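Pyoverdine biosynthesis protein PvcB (Pseudomonas aeruginosa, PDB 4YLM) catalyses the iron- and 2-oxoglutarate-dependent oxidation of tyrosine isonitrile on the biosynthetic route to paerucumarin. Local coordinates at residues T120-Q125 / R276-A281. Numbering follows the deposited sequence.
Sequences TVPEFQ and RVHIHA
Phe124 and Ile279 pair as antiparallel strand neighbours: Phe124 N reaches Ile279 O almost straight (172° at the hydrogen), and Ile279 N returns a bond to Phe124 O at 2.9 Å. Glu123 N also turns to Ile279 O, through a weak bond, so that Glu123 and Phe124 together face one residue in a classic beta bulge where the chain turns a corner. Side chains pack closely on both faces of this pairing. On one, Phe124 CB lies 4.0 Å from Ile279 CB, and both side chains touch Phe79 of helix 69-79. On the other, the His278 imidazole is sandwiched: Pro122 CG makes a CH-pi contact 3.8 Å from the ring centroid, while Arg276, of the same strand, sets NE toward the rim of the opposite face. Gln125, its CG beside the backbone N (chi1 -56°) and its chain then extended, runs alongside His278, amide and ring nearly coplanar (5°). Toward Thr120 the strands part and water bridges the join. One water links Val121 O, Ala281 N and His280 ND1, and Thr120 OG1 merely touches the His280 ring edge, 3.3 Å from CE1. A second water links Glu123 OE1 to His280 O, while Glu123 OE2 pairs with Arg53. Gln125 NE2 and His278 NE2 both bond to OD2 of Asp114, a probable iron ligand, and His278 ND1 bonds to Trp85. The closely packed end thus forms a second shell that probably orients this iron-site carboxylate within the cupin-type core.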
loop_
_atom_site.group_PDB
_atom_site.type_symbol
_atom_site.label_atom_id
_atom_site.label_comp_id
_atom_site.label_asym_id
_atom_site.label_seq_id
_atom_site.Cartn_x
_atom_site.Cartn_y
_atom_site.Cartn_z
ATOM N N THR A 120 -21.120 7.458 -15.524
ATOM C CA THR A 120 -19.847 7.279 -14.830
ATOM C C THR A 120 -19.172 5.984 -15.282
ATOM O O THR A 120 -19.843 5.001 -15.603
ATOM C CB THR A 120 -20.013 7.250 -13.301
ATOM O OG1 THR A 120 -20.744 6.079 -12.930
ATOM C CG2 THR A 120 -20.760 8.479 -12.819
ATOM N N VAL A 121 -17.842 6.001 -15.306
ATOM C CA VAL A 121 -17.044 4.901 -15.844
ATOM C C VAL A 121 -16.342 4.171 -14.692
ATOM O O VAL A 121 -15.653 4.793 -13.885
ATOM C CB VAL A 121 -16.012 5.444 -16.885
ATOM C CG1 VAL A 121 -15.118 4.336 -17.405
ATOM C CG2 VAL A 121 -16.740 6.143 -18.046
ATOM N N PRO A 122 -16.534 2.848 -14.592
ATOM C CA PRO A 122 -15.902 2.128 -13.481
ATOM C C PRO A 122 -14.400 1.992 -13.707
ATOM O O PRO A 122 -13.987 1.838 -14.850
ATOM C CB PRO A 122 -16.557 0.753 -13.544
ATOM C CG PRO A 122 -16.887 0.571 -15.002
ATOM C CD PRO A 122 -17.258 1.947 -15.509
ATOM N N GLU A 123 -13.597 2.039 -12.642
ATOM C CA GLU A 123 -12.163 1.801 -12.806
ATOM C C GLU A 123 -11.848 0.315 -12.980
ATOM O O GLU A 123 -11.019 -0.050 -13.807
ATOM C CB GLU A 123 -11.339 2.397 -11.646
ATOM C CG GLU A 123 -9.827 2.139 -11.799
ATOM C CD GLU A 123 -8.963 2.953 -10.837
ATOM O OE1 GLU A 123 -9.506 3.496 -9.850
ATOM O OE2 GLU A 123 -7.738 3.046 -11.074
ATOM N N PHE A 124 -12.507 -0.538 -12.199
ATOM C CA PHE A 124 -12.216 -1.968 -12.212
ATOM C C PHE A 124 -13.435 -2.823 -12.526
ATOM O O PHE A 124 -14.570 -2.500 -12.123
ATOM C CB PHE A 124 -11.695 -2.442 -10.842
ATOM C CG PHE A 124 -10.451 -1.728 -10.364
ATOM C CD1 PHE A 124 -9.234 -1.888 -11.025
ATOM C CD2 PHE A 124 -10.501 -0.908 -9.242
ATOM C CE1 PHE A 124 -8.075 -1.219 -10.566
ATOM C CE2 PHE A 124 -9.355 -0.242 -8.781
ATOM C CZ PHE A 124 -8.147 -0.399 -9.443
ATOM N N GLN A 125 -13.174 -3.941 -13.206
ATOM C CA GLN A 125 -14.088 -5.080 -13.238
ATOM C C GLN A 125 -13.525 -6.131 -12.277
ATOM O O GLN A 125 -12.334 -6.430 -12.311
ATOM C CB GLN A 125 -14.162 -5.686 -14.652
ATOM C CG GLN A 125 -14.553 -4.720 -15.772
ATOM C CD GLN A 125 -13.982 -5.148 -17.124
ATOM O OE1 GLN A 125 -12.808 -5.504 -17.226
ATOM N NE2 GLN A 125 -14.814 -5.141 -18.154
ATOM N N ARG A 276 -19.813 -10.620 -12.203
ATOM C CA ARG A 276 -19.029 -9.400 -12.363
ATOM C C ARG A 276 -19.549 -8.247 -11.514
ATOM O O ARG A 276 -20.760 -7.987 -11.469
ATOM C CB ARG A 276 -18.991 -8.961 -13.827
ATOM C CG ARG A 276 -18.161 -7.689 -14.052
ATOM C CD ARG A 276 -18.724 -6.854 -15.196
ATOM N NE ARG A 276 -19.991 -6.228 -14.833
ATOM C CZ ARG A 276 -20.835 -5.690 -15.711
ATOM N NH1 ARG A 276 -20.549 -5.710 -17.000
ATOM N NH2 ARG A 276 -21.971 -5.142 -15.299
ATOM N N VAL A 277 -18.617 -7.551 -10.862
ATOM C CA VAL A 277 -18.896 -6.344 -10.090
ATOM C C VAL A 277 -18.008 -5.211 -10.609
ATOM O O VAL A 277 -16.829 -5.428 -10.915
ATOM C CB VAL A 277 -18.605 -6.580 -8.591
ATOM C CG1 VAL A 277 -18.862 -5.301 -7.763
ATOM C CG2 VAL A 277 -19.436 -7.766 -8.067
ATOM N N HIS A 278 -18.580 -4.014 -10.735
ATOM C CA HIS A 278 -17.836 -2.830 -11.136
ATOM C C HIS A 278 -17.424 -2.035 -9.897
ATOM O O HIS A 278 -18.200 -1.930 -8.949
ATOM C CB HIS A 278 -18.706 -1.940 -12.023
ATOM C CG HIS A 278 -18.759 -2.366 -13.457
ATOM N ND1 HIS A 278 -19.916 -2.308 -14.204
ATOM C CD2 HIS A 278 -17.792 -2.810 -14.296
ATOM C CE1 HIS A 278 -19.662 -2.711 -15.439
ATOM N NE2 HIS A 278 -18.382 -3.026 -15.519
ATOM N N ILE A 279 -16.216 -1.473 -9.908
ATOM C CA ILE A 279 -15.746 -0.628 -8.805
ATOM C C ILE A 279 -15.467 0.751 -9.361
ATOM O O ILE A 279 -14.759 0.885 -10.356
ATOM C CB ILE A 279 -14.451 -1.172 -8.174
ATOM C CG1 ILE A 279 -14.596 -2.662 -7.841
ATOM C CG2 ILE A 279 -14.024 -0.314 -6.953
ATOM C CD1 ILE A 279 -15.598 -2.964 -6.756
ATOM N N HIS A 280 -16.018 1.777 -8.721
ATOM C CA HIS A 280 -15.817 3.151 -9.157
ATOM C C HIS A 280 -14.351 3.540 -9.031
ATOM O O HIS A 280 -13.622 2.986 -8.209
ATOM C CB HIS A 280 -16.632 4.105 -8.281
ATOM C CG HIS A 280 -18.053 4.276 -8.724
ATOM N ND1 HIS A 280 -18.391 4.815 -9.948
ATOM C CD2 HIS A 280 -19.222 3.992 -8.101
ATOM C CE1 HIS A 280 -19.707 4.857 -10.058
ATOM N NE2 HIS A 280 -20.234 4.370 -8.948
ATOM N N ALA A 281 -13.935 4.491 -9.853
ATOM C CA ALA A 281 -12.680 5.207 -9.646
ATOM C C ALA A 281 -12.758 6.027 -8.351
ATOM O O ALA A 281 -13.828 6.146 -7.748
ATOM C CB ALA A 281 -12.393 6.121 -10.856
HETATM O O HOH W 1 -16.085 5.725 -11.437
HETATM O O HOH W 2 -11.050 2.388 -7.700
#